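Local coordinates for chymotrypsin-like serine protease (Equine arteritis virus, PDB 1MBM), which probably acts as the viral serine endopeptidase that cleaves the replicase polyprotein, using a chymotrypsin-like fold with a C-terminal extension, at residues G58-A63 and L77-P82; E97-G102 and A188-G193; A107-G112 and G126-S131; M40-I45 and M49-F54. One frame throughout, in Å; residues are numbered along the deposited sequence.

Contact 1: G58-A63 and L77-P82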
loop_
_atom_site.group_PDB
_atom_site.type_symbol
_atom_site.label_atom_id
_atom_site.label_comp_id
_atom_site.label_asym_id
_atom_site.label_seq_id
_atom_site.Cartn_x
_atom_site.Cartn_y
_atom_site.Cartn_z
ATOM N N GLY A 58 5.259 -4.561 13.693
ATOM C CA GLY A 58 3.916 -4.015 13.663
ATOM C C GLY A 58 3.151 -4.826 12.633
ATOM O O GLY A 58 3.309 -6.049 12.571
ATOM N N ASP A 59 2.365 -4.158 11.791
ATOM C CA ASP A 59 1.567 -4.864 10.779
ATOM C C ASP A 59 2.338 -5.165 9.481
ATOM O O ASP A 59 1.762 -5.687 8.534
ATOM C CB ASP A 59 0.275 -4.090 10.475
ATOM C CG ASP A 59 -0.786 -4.942 9.777
ATOM O OD1 ASP A 59 -1.056 -6.097 10.205
ATOM O OD2 ASP A 59 -1.418 -4.518 8.792
ATOM N N PHE A 60 3.624 -4.818 9.428
ATOM C CA PHE A 60 4.468 -5.130 8.261
ATOM C C PHE A 60 5.049 -6.537 8.413
ATOM O O PHE A 60 5.755 -6.798 9.381
ATOM C CB PHE A 60 5.632 -4.129 8.144
ATOM C CG PHE A 60 6.447 -4.295 6.880
ATOM C CD1 PHE A 60 7.516 -5.184 6.834
ATOM C CD2 PHE A 60 6.132 -3.567 5.736
ATOM C CE1 PHE A 60 8.275 -5.339 5.670
ATOM C CE2 PHE A 60 6.878 -3.722 4.575
ATOM C CZ PHE A 60 7.950 -4.607 4.544
ATOM N N ALA A 61 4.760 -7.431 7.467
ATOM C CA ALA A 61 5.230 -8.819 7.545
ATOM C C ALA A 61 6.089 -9.224 6.349
ATOM O O ALA A 61 5.701 -9.034 5.205
ATOM C CB ALA A 61 4.046 -9.773 7.682
ATOM N N GLU A 62 7.250 -9.804 6.616
ATOM C CA GLU A 62 8.158 -10.195 5.546
ATOM C C GLU A 62 8.631 -11.635 5.687
ATOM O O GLU A 62 9.099 -12.041 6.762
ATOM C CB GLU A 62 9.381 -9.257 5.538
ATOM C CG GLU A 62 10.558 -9.736 4.697
ATOM C CD GLU A 62 11.769 -8.815 4.833
ATOM O OE1 GLU A 62 11.657 -7.627 4.501
ATOM O OE2 GLU A 62 12.827 -9.273 5.286
ATOM N N ALA A 63 8.525 -12.393 4.596
ATOM C CA ALA A 63 9.049 -13.758 4.537
ATOM C C ALA A 63 10.132 -13.832 3.482
ATOM O O ALA A 63 10.139 -13.044 2.530
ATOM C CB ALA A 63 7.941 -14.750 4.180
ATOM N N LEU A 77 13.751 -5.594 -4.858
ATOM C CA LEU A 77 13.105 -4.932 -3.727
ATOM C C LEU A 77 13.888 -3.712 -3.274
ATOM O O LEU A 77 15.045 -3.839 -2.887
ATOM C CB LEU A 77 12.974 -5.897 -2.542
ATOM C CG LEU A 77 12.280 -5.360 -1.284
ATOM C CD1 LEU A 77 10.893 -4.835 -1.612
ATOM C CD2 LEU A 77 12.183 -6.422 -0.195
ATOM N N HIS A 78 13.260 -2.538 -3.329
ATOM C CA HIS A 78 13.850 -1.318 -2.784
ATOM C C HIS A 78 12.869 -0.734 -1.768
ATOM O O HIS A 78 11.693 -0.563 -2.070
ATOM C CB HIS A 78 14.114 -0.268 -3.876
ATOM C CG HIS A 78 15.026 -0.732 -4.968
ATOM N ND1 HIS A 78 16.367 -0.980 -4.765
ATOM C CD2 HIS A 78 14.792 -0.980 -6.281
ATOM C CE1 HIS A 78 16.916 -1.370 -5.901
ATOM N NE2 HIS A 78 15.981 -1.377 -6.836
ATOM N N PHE A 79 13.332 -0.466 -0.554
ATOM C CA PHE A 79 12.501 0.224 0.419
ATOM C C PHE A 79 12.817 1.717 0.321
ATOM O O PHE A 79 13.966 2.093 0.061
ATOM C CB PHE A 79 12.777 -0.283 1.831
ATOM C CG PHE A 79 12.160 -1.628 2.132
ATOM C CD1 PHE A 79 10.960 -1.991 1.565
ATOM C CD2 PHE A 79 12.791 -2.522 2.988
ATOM C CE1 PHE A 79 10.374 -3.240 1.848
ATOM C CE2 PHE A 79 12.228 -3.756 3.272
ATOM C CZ PHE A 79 11.018 -4.118 2.702
ATOM N N ALA A 80 11.810 2.562 0.516
ATOM C CA ALA A 80 12.024 4.011 0.508
ATOM C C ALA A 80 11.088 4.709 1.484
ATOM O O ALA A 80 9.975 4.242 1.747
ATOM C CB ALA A 80 11.853 4.594 -0.898
ATOM N N GLN A 81 11.545 5.838 2.009
ATOM C CA GLN A 81 10.751 6.641 2.922
ATOM C C GLN A 81 9.530 7.167 2.165
ATOM O O GLN A 81 9.589 7.368 0.950
ATOM C CB GLN A 81 11.588 7.815 3.464
ATOM C CG GLN A 81 11.594 9.052 2.576
ATOM C CD GLN A 81 12.067 10.306 3.307
ATOM O OE1 GLN A 81 13.166 10.331 3.845
ATOM N NE2 GLN A 81 11.235 11.342 3.321
ATOM N N PRO A 82 8.410 7.330 2.859
ATOM C CA PRO A 82 7.221 7.908 2.233
ATOM C C PRO A 82 7.493 9.329 1.753
ATOM O O PRO A 82 8.130 10.123 2.443
ATOM C CB PRO A 82 6.198 7.924 3.375
ATOM C CG PRO A 82 7.033 7.832 4.629
ATOM C CD PRO A 82 8.153 6.924 4.253
#
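F79 meets F60 and E62 across this contact, and the ground for that meeting is laid at the start of the second segment. L77 puts its CG 4.2 Å above one face of the F79 ring, offset toward the rim, so the ring is backed from within its own segment. Next comes F79 itself; it and F60 reach toward each other from opposite directions, and F60 CZ and F79 CZ approach to 3.6 Å. The two rings form an oblique aromatic pair, their planes turned 77° against each other. Here the linker between the two barrels of the chymotrypsin fold, running from strand 60-65 to strand 85-91, is pressed against the first barrel. F60 reaches it because its CG stands anti to the backbone N (chi1 -173°). At the edge of the F79 ring and in its plane lies E62 OE1, 4.0 Å from F79 CZ, with the carboxylate nearly coplanar with the ring; the charge of E62 is answered by a salt bridge to R22. Farther along, A80 turns to A123 in the second barrel.

Contact 2: E97-G102 and A188-G193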
loop_
_atom_site.group_PDB
_atom_site.type_symbol
_atom_site.label_atom_id
_atom_site.label_comp_id
_atom_site.label_asym_id
_atom_site.label_seq_id
_atom_site.Cartn_x
_atom_site.Cartn_y
_atom_site.Cartn_z
ATOM N N GLU A 97 -4.558 3.843 -7.492
ATOM C CA GLU A 97 -3.802 5.077 -7.293
ATOM C C GLU A 97 -4.388 5.855 -6.120
ATOM O O GLU A 97 -5.583 6.130 -6.099
ATOM C CB GLU A 97 -3.795 5.953 -8.561
ATOM C CG GLU A 97 -3.073 7.281 -8.348
ATOM C CD GLU A 97 -2.690 8.003 -9.635
ATOM O OE1 GLU A 97 -3.544 8.725 -10.190
ATOM O OE2 GLU A 97 -1.528 7.874 -10.080
ATOM N N GLY A 98 -3.551 6.200 -5.142
ATOM C CA GLY A 98 -4.022 6.919 -3.974
ATOM C C GLY A 98 -3.066 7.996 -3.489
ATOM O O GLY A 98 -1.992 8.191 -4.065
ATOM N N LEU A 99 -3.474 8.711 -2.448
ATOM C CA LEU A 99 -2.636 9.738 -1.838
ATOM C C LEU A 99 -1.861 9.095 -0.720
ATOM O O LEU A 99 -2.423 8.352 0.079
ATOM C CB LEU A 99 -3.482 10.862 -1.245
ATOM C CG LEU A 99 -2.764 11.743 -0.211
ATOM C CD1 LEU A 99 -1.739 12.653 -0.898
ATOM C CD2 LEU A 99 -3.749 12.558 0.615
ATOM N N LEU A 100 -0.565 9.362 -0.675
ATOM C CA LEU A 100 0.256 8.869 0.409
ATOM C C LEU A 100 1.005 10.031 1.050
ATOM O O LEU A 100 1.561 10.865 0.353
ATOM C CB LEU A 100 1.260 7.823 -0.100
ATOM C CG LEU A 100 2.086 7.199 1.033
ATOM C CD1 LEU A 100 1.867 5.707 1.134
ATOM C CD2 LEU A 100 3.560 7.554 0.946
ATOM N N SER A 101 0.954 10.102 2.377
ATOM C CA SER A 101 1.742 11.046 3.176
ATOM C C SER A 101 1.907 10.402 4.550
ATOM O O SER A 101 1.256 9.406 4.848
ATOM C CB SER A 101 1.055 12.404 3.309
ATOM O OG SER A 101 -0.116 12.318 4.107
ATOM N N GLY A 102 2.768 10.953 5.393
ATOM C CA GLY A 102 2.964 10.362 6.710
ATOM C C GLY A 102 1.725 10.524 7.578
ATOM O O GLY A 102 1.390 9.657 8.376
ATOM N N ALA A 188 -6.250 17.541 -6.329
ATOM C CA ALA A 188 -7.701 17.356 -6.526
ATOM C C ALA A 188 -8.054 16.125 -7.362
ATOM O O ALA A 188 -8.985 15.391 -7.023
ATOM C CB ALA A 188 -8.328 18.596 -7.160
ATOM N N MET A 189 -7.319 15.926 -8.459
ATOM C CA MET A 189 -7.515 14.793 -9.363
ATOM C C MET A 189 -7.146 13.484 -8.676
ATOM O O MET A 189 -7.745 12.434 -8.946
ATOM C CB MET A 189 -6.671 14.947 -10.635
ATOM C CG MET A 189 -7.174 15.993 -11.627
ATOM S SD MET A 189 -8.553 15.440 -12.636
ATOM C CE MET A 189 -7.744 14.208 -13.665
ATOM N N LEU A 190 -6.151 13.552 -7.799
ATOM C CA LEU A 190 -5.726 12.386 -7.036
ATOM C C LEU A 190 -6.919 11.894 -6.230
ATOM O O LEU A 190 -7.374 10.763 -6.415
ATOM C CB LEU A 190 -4.565 12.733 -6.098
ATOM C CG LEU A 190 -3.287 11.889 -6.192
ATOM C CD1 LEU A 190 -2.373 12.115 -4.990
ATOM C CD2 LEU A 190 -3.591 10.415 -6.368
ATOM N N ILE A 191 -7.431 12.757 -5.357
ATOM C CA ILE A 191 -8.597 12.430 -4.534
ATOM C C ILE A 191 -9.839 12.084 -5.373
ATOM O O ILE A 191 -10.543 11.116 -5.072
ATOM C CB ILE A 191 -8.890 13.562 -3.530
ATOM C CG1 ILE A 191 -7.691 13.754 -2.601
ATOM C CG2 ILE A 191 -10.129 13.241 -2.708
ATOM C CD1 ILE A 191 -7.814 14.940 -1.673
ATOM N N ASP A 192 -10.080 12.854 -6.437
ATOM C CA ASP A 192 -11.190 12.594 -7.361
ATOM C C ASP A 192 -11.035 11.256 -8.071
ATOM O O ASP A 192 -12.018 10.643 -8.476
ATOM C CB ASP A 192 -11.273 13.683 -8.435
ATOM C CG ASP A 192 -12.398 14.662 -8.191
ATOM O OD1 ASP A 192 -12.271 15.506 -7.279
ATOM O OD2 ASP A 192 -13.450 14.666 -8.870
ATOM N N GLY A 193 -9.788 10.824 -8.229
ATOM C CA GLY A 193 -9.464 9.576 -8.894
ATOM C C GLY A 193 -9.868 8.328 -8.138
ATOM O O GLY A 193 -9.696 7.220 -8.651
HETATM O O HOH W 1 -6.592 8.491 -7.565
#
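The flat carboxylate of E97 has an apolar neighbour in L190: CD2 of L190 stands out of the carboxylate plane, displaced toward CG of E97, at 4.2 Å from E97 CD. The G98 peptide offers the other flat group, and its carbonyl oxygen lies against both methyls of L190, with G98 O 3.6 Å from L190 CD2. L190 thus carries the contact. Its CD2 also touches the E97 chain at CG, 3.7 Å away, the two side chains crossing at about a right angle, while CD1 lies 4.0 Å from L99 CA and beside the L99 side chain. A chi1 of -126°, away from the usual staggered values, brings these methyls over the strand. F161 touches both L99 and L190 and so adds to the apolar cluster.

One water bridges the two backbones, donating to E97 O at 3.0 Å and to L190 O at 2.7 Å. By its position, helix 185-192 belongs to the C-terminal extension that follows the two barrels; the axis of its 188-192 part passes 7.7 Å from that of strand 97-100, with N-to-C directions 124° apart. N196 adds to the join, its OD1 accepting from E97 N and its ND2 donating to G193 O. The chemistry implies that the extension is docked by leucine packing of the helix against strand 97-100, with the water and an asparagine amide serving the backbone groups around it.

Contact 3: A107-G112 and G126-S131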
loop_
_atom_site.group_PDB
_atom_site.type_symbol
_atom_site.label_atom_id
_atom_site.label_comp_id
_atom_site.label_asym_id
_atom_site.label_seq_id
_atom_site.Cartn_x
_atom_site.Cartn_y
_atom_site.Cartn_z
ATOM N N ALA A 107 -7.126 5.864 -0.323
ATOM C CA ALA A 107 -7.148 4.878 -1.391
ATOM C C ALA A 107 -8.425 4.073 -1.239
ATOM O O ALA A 107 -8.879 3.847 -0.123
ATOM C CB ALA A 107 -5.925 3.954 -1.312
ATOM N N TRP A 108 -9.016 3.655 -2.353
ATOM C CA TRP A 108 -10.213 2.830 -2.277
ATOM C C TRP A 108 -9.784 1.379 -2.124
ATOM O O TRP A 108 -9.167 0.814 -3.027
ATOM C CB TRP A 108 -11.087 3.009 -3.521
ATOM C CG TRP A 108 -12.383 2.266 -3.434
ATOM C CD1 TRP A 108 -13.539 2.697 -2.844
ATOM C CD2 TRP A 108 -12.657 0.951 -3.935
ATOM N NE1 TRP A 108 -14.515 1.736 -2.958
ATOM C CE2 TRP A 108 -13.998 0.652 -3.620
ATOM C CE3 TRP A 108 -11.903 -0.007 -4.621
ATOM C CZ2 TRP A 108 -14.599 -0.559 -3.971
ATOM C CZ3 TRP A 108 -12.499 -1.207 -4.964
ATOM C CH2 TRP A 108 -13.833 -1.471 -4.642
ATOM N N THR A 109 -10.054 0.786 -0.966
ATOM C CA THR A 109 -9.662 -0.610 -0.713
ATOM C C THR A 109 -10.753 -1.420 -0.019
ATOM O O THR A 109 -11.690 -0.850 0.538
ATOM C CB THR A 109 -8.406 -0.677 0.183
ATOM O OG1 THR A 109 -8.657 0.028 1.406
ATOM C CG2 THR A 109 -7.211 0.065 -0.440
ATOM N N THR A 110 -10.625 -2.749 -0.061
ATOM C CA THR A 110 -11.507 -3.661 0.686
ATOM C C THR A 110 -10.659 -4.518 1.624
ATOM O O THR A 110 -9.440 -4.518 1.529
ATOM C CB THR A 110 -12.295 -4.599 -0.239
ATOM O OG1 THR A 110 -11.377 -5.321 -1.071
ATOM C CG2 THR A 110 -13.161 -3.812 -1.223
ATOM N N SER A 111 -11.302 -5.286 2.497
ATOM C CA SER A 111 -10.553 -6.110 3.447
ATOM C C SER A 111 -9.511 -7.008 2.776
ATOM O O SER A 111 -8.374 -7.117 3.256
ATOM C CB SER A 111 -11.485 -6.953 4.315
ATOM O OG SER A 111 -10.729 -7.553 5.347
ATOM N N GLY A 112 -9.891 -7.626 1.659
ATOM C CA GLY A 112 -8.980 -8.478 0.910
ATOM C C GLY A 112 -7.706 -7.804 0.407
ATOM O O GLY A 112 -6.740 -8.492 0.053
ATOM N N GLY A 126 5.536 0.689 2.038
ATOM C CA GLY A 126 4.866 -0.038 3.105
ATOM C C GLY A 126 3.859 -1.059 2.601
ATOM O O GLY A 126 3.802 -1.341 1.403
ATOM N N VAL A 127 3.092 -1.642 3.513
ATOM C CA VAL A 127 2.010 -2.538 3.118
ATOM C C VAL A 127 0.698 -1.910 3.573
ATOM O O VAL A 127 0.669 -1.153 4.545
ATOM C CB VAL A 127 2.137 -3.974 3.711
ATOM C CG1 VAL A 127 3.355 -4.704 3.137
ATOM C CG2 VAL A 127 2.193 -3.947 5.239
ATOM N N HIS A 128 -0.387 -2.220 2.872
ATOM C CA HIS A 128 -1.686 -1.687 3.248
ATOM C C HIS A 128 -2.206 -2.408 4.488
ATOM O O HIS A 128 -2.363 -3.628 4.488
ATOM C CB HIS A 128 -2.695 -1.814 2.097
ATOM C CG HIS A 128 -4.061 -1.325 2.454
ATOM N ND1 HIS A 128 -4.353 0.015 2.605
ATOM C CD2 HIS A 128 -5.202 -1.994 2.737
ATOM C CE1 HIS A 128 -5.625 0.149 2.930
ATOM N NE2 HIS A 128 -6.162 -1.056 3.017
ATOM N N THR A 129 -2.512 -1.627 5.520
ATOM C CA THR A 129 -2.920 -2.136 6.826
ATOM C C THR A 129 -4.426 -2.147 7.056
ATOM O O THR A 129 -4.968 -3.094 7.623
ATOM C CB THR A 129 -2.201 -1.300 7.913
ATOM O OG1 THR A 129 -0.827 -1.696 7.957
ATOM C CG2 THR A 129 -2.722 -1.600 9.326
ATOM N N GLY A 130 -5.117 -1.111 6.615
ATOM C CA GLY A 130 -6.552 -1.084 6.834
ATOM C C GLY A 130 -7.189 0.175 6.304
ATOM O O GLY A 130 -6.521 1.043 5.767
ATOM N N SER A 131 -8.490 0.299 6.499
ATOM C CA SER A 131 -9.188 1.428 5.924
ATOM C C SER A 131 -10.180 2.057 6.884
ATOM O O SER A 131 -10.476 1.514 7.943
ATOM C CB SER A 131 -9.947 0.946 4.698
ATOM O OG SER A 131 -10.977 0.069 5.115
HETATM O O HOH W 2 -8.339 -2.700 3.558
#
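T109 and S131 bring the backbones nearest, with their CA atoms 7.0 Å apart, as the loop 107-112 passes strand 126-131 without pairing with it. Between them H128 carries the contact. T109 CG2 sits over one face of its imidazole, 3.9 Å from the ring centroid and 22° off the normal, a CH-pi contact; G130 N lies over the opposite face. T109 points toward H128 from the loop, its chi1 of 57° placing OG1 between the backbone N and the carbonyl carbon, near NE2. OG1 comes within 3.2 Å of H128 NE2 and 3.7 Å of S131 CB. A water in the plane of the ring, at its edge, is 2.8 Å from H128 NE2 and donates to T110 O at 2.9 Å, tying the imidazole to the loop. A threonine beside a histidine here is consistent with the S1 pocket of 3C-like proteases, which read an acidic or amide side chain.

In the second barrel W89 of strand 85-91 meets the H128 ring and touches T109. A classic beta bulge at T129 and G130 faces strand 136-140. The loop then runs through a 3-10 turn at S111 and G112 to S114, probably the nucleophile, within the stretch that in this fold forms the oxyanion hole, reported for this enzyme in alternate, including collapsed, conformations; backbone bonds from H128 to G115 and S116 hold strand 123-132 beside it.

Contact 4: M40-I45 and M49-F54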
loop_
_atom_site.group_PDB
_atom_site.type_symbol
_atom_site.label_atom_id
_atom_site.label_comp_id
_atom_site.label_asym_id
_atom_site.label_seq_id
_atom_site.Cartn_x
_atom_site.Cartn_y
_atom_site.Cartn_z
ATOM N N MET A 40 2.361 -18.219 10.341
ATOM C CA MET A 40 2.429 -18.992 9.111
ATOM C C MET A 40 1.306 -18.598 8.151
ATOM O O MET A 40 0.195 -18.304 8.583
ATOM C CB MET A 40 2.345 -20.478 9.439
ATOM C CG MET A 40 3.099 -21.365 8.486
ATOM S SD MET A 40 3.489 -22.965 9.222
ATOM C CE MET A 40 1.834 -23.668 9.438
ATOM N N ALA A 41 1.600 -18.585 6.853
ATOM C CA ALA A 41 0.592 -18.245 5.853
ATOM C C ALA A 41 0.960 -18.757 4.464
ATOM O O ALA A 41 2.130 -18.903 4.122
ATOM C CB ALA A 41 0.349 -16.752 5.818
ATOM N N THR A 42 -0.054 -19.005 3.650
ATOM C CA THR A 42 0.182 -19.556 2.327
ATOM C C THR A 42 -0.005 -18.498 1.244
ATOM O O THR A 42 -1.027 -17.811 1.208
ATOM C CB THR A 42 -0.740 -20.760 2.083
ATOM O OG1 THR A 42 -0.421 -21.820 3.009
ATOM C CG2 THR A 42 -0.437 -21.373 0.729
ATOM N N LEU A 43 1.001 -18.371 0.381
ATOM C CA LEU A 43 0.982 -17.444 -0.747
ATOM C C LEU A 43 0.542 -18.193 -2.006
ATOM O O LEU A 43 0.981 -19.313 -2.264
ATOM C CB LEU A 43 2.382 -16.871 -0.984
ATOM C CG LEU A 43 2.634 -16.176 -2.325
ATOM C CD1 LEU A 43 1.853 -14.866 -2.390
ATOM C CD2 LEU A 43 4.126 -15.921 -2.536
ATOM N N LYS A 44 -0.340 -17.576 -2.774
ATOM C CA LYS A 44 -0.762 -18.128 -4.045
ATOM C C LYS A 44 -0.415 -17.095 -5.112
ATOM O O LYS A 44 -0.924 -15.981 -5.072
ATOM C CB LYS A 44 -2.262 -18.378 -4.041
ATOM C CG LYS A 44 -2.812 -18.904 -5.360
ATOM C CD LYS A 44 -4.329 -18.940 -5.327
ATOM C CE LYS A 44 -4.915 -18.754 -6.713
ATOM N NZ LYS A 44 -6.394 -18.594 -6.672
ATOM N N ILE A 45 0.452 -17.472 -6.049
ATOM C CA ILE A 45 0.830 -16.607 -7.165
ATOM C C ILE A 45 1.175 -17.459 -8.395
ATOM O O ILE A 45 1.930 -18.428 -8.297
ATOM C CB ILE A 45 1.978 -15.639 -6.766
ATOM C CG1 ILE A 45 2.260 -14.638 -7.893
ATOM C CG2 ILE A 45 3.228 -16.393 -6.350
ATOM C CD1 ILE A 45 3.214 -13.544 -7.485
ATOM N N MET A 49 2.006 -22.381 -5.098
ATOM C CA MET A 49 1.378 -22.313 -3.784
ATOM C C MET A 49 2.471 -22.695 -2.793
ATOM O O MET A 49 3.052 -23.782 -2.889
ATOM C CB MET A 49 0.177 -23.265 -3.676
ATOM C CG MET A 49 -0.566 -23.146 -2.344
ATOM S SD MET A 49 -1.985 -24.255 -2.122
ATOM C CE MET A 49 -1.279 -25.819 -2.592
ATOM N N LEU A 50 2.762 -21.797 -1.858
ATOM C CA LEU A 50 3.875 -21.972 -0.935
ATOM C C LEU A 50 3.511 -21.461 0.455
ATOM O O LEU A 50 2.980 -20.362 0.598
ATOM C CB LEU A 50 5.086 -21.184 -1.469
ATOM C CG LEU A 50 6.469 -21.275 -0.813
ATOM C CD1 LEU A 50 6.941 -22.717 -0.711
ATOM C CD2 LEU A 50 7.488 -20.448 -1.583
ATOM N N THR A 51 3.780 -22.265 1.473
ATOM C CA THR A 51 3.519 -21.854 2.844
ATOM C C THR A 51 4.788 -21.187 3.372
ATOM O O THR A 51 5.887 -21.696 3.166
ATOM C CB THR A 51 3.118 -23.055 3.697
ATOM O OG1 THR A 51 1.930 -23.635 3.149
ATOM C CG2 THR A 51 2.664 -22.602 5.065
ATOM N N LEU A 52 4.635 -20.038 4.026
ATOM C CA LEU A 52 5.775 -19.272 4.516
ATOM C C LEU A 52 5.662 -18.838 5.982
ATOM O O LEU A 52 4.569 -18.724 6.512
ATOM C CB LEU A 52 5.916 -18.015 3.671
ATOM C CG LEU A 52 5.964 -18.245 2.163
ATOM C CD1 LEU A 52 5.413 -17.040 1.412
ATOM C CD2 LEU A 52 7.367 -18.551 1.750
ATOM N N THR A 53 6.815 -18.578 6.600
ATOM C CA THR A 53 6.904 -18.045 7.963
ATOM C C THR A 53 7.352 -16.581 7.850
ATOM O O THR A 53 8.245 -16.270 7.058
ATOM C CB THR A 53 7.909 -18.874 8.795
ATOM O OG1 THR A 53 7.263 -20.066 9.263
ATOM C CG2 THR A 53 8.279 -18.175 10.086
ATOM N N PHE A 54 6.754 -15.696 8.647
ATOM C CA PHE A 54 6.996 -14.261 8.514
ATOM C C PHE A 54 7.611 -13.580 9.735
ATOM O O PHE A 54 7.195 -13.810 10.866
ATOM C CB PHE A 54 5.672 -13.543 8.214
ATOM C CG PHE A 54 5.095 -13.861 6.866
ATOM C CD1 PHE A 54 4.388 -15.046 6.656
ATOM C CD2 PHE A 54 5.239 -12.971 5.810
ATOM C CE1 PHE A 54 3.849 -15.339 5.406
ATOM C CE2 PHE A 54 4.716 -13.265 4.562
ATOM C CZ PHE A 54 4.009 -14.462 4.365
#
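A41 O takes the N-H of L52 at 2.8 Å, with an N-H...O angle of 167°, and, close beside it, a longer contact from the CA-H of T51. L52 O is treated alike, taking A41 N and the CA-H of M40. One step on, L43 and L50 form the second hydrogen-bonded pair, with L43 N to L50 O at 2.8 Å and L50 N to L43 O at 3.1 Å. Between the two rings of bonds T42 and T51 make a non-hydrogen-bonded pair, yet their side chains close it: T42 OG1 and T51 OG1 share a hydrogen bond of 3.0 Å. Both hydroxyls stand anti to their own carbonyl carbons (chi1 -64° for T42, -60° for T51). This leaves T42 CG2 to meet M49 CG at 3.6 Å and T51 CG2 to meet M40 CG at 3.7 Å, so methionine stems flank the threonines. On the other face A41 CB rests on F54 CE1 at 3.8 Å, and L43 packs on L52; V28 touches both leucines from strand 25-31. Threonines and methionines thus line the outer face, A41 and leucines the inner, of an antiparallel hairpin whose strand 40-45 also pairs with strand 6-10, closing the first barrel of the chymotrypsin-like fold.

How the contacts relate
The four contacts span both barrels and the extension. Contact 4 builds the first barrel and passes into contact 1, since strands 48-57 and 60-65 are neighbours in one sheet; A63 CB lies 3.9 Å from L52 CB. Contact 1 reaches the second barrel: P82 CB touches L100 CD2 of contact 2 at 3.6 Å. Contacts 2 and 3 share the second-barrel sheet, centres about 14 Å apart. The probable active site falls where contacts 1 and 3 meet, with D59 OD2 probably hydrogen-bonded to T129 OG1 (3.0 Å) and D59 OD1 to H33, so that D59, H33 and S114 have the geometry of a charge-relay triad. Contacts 2 and 4 lie farthest apart, about 31 Å between centres.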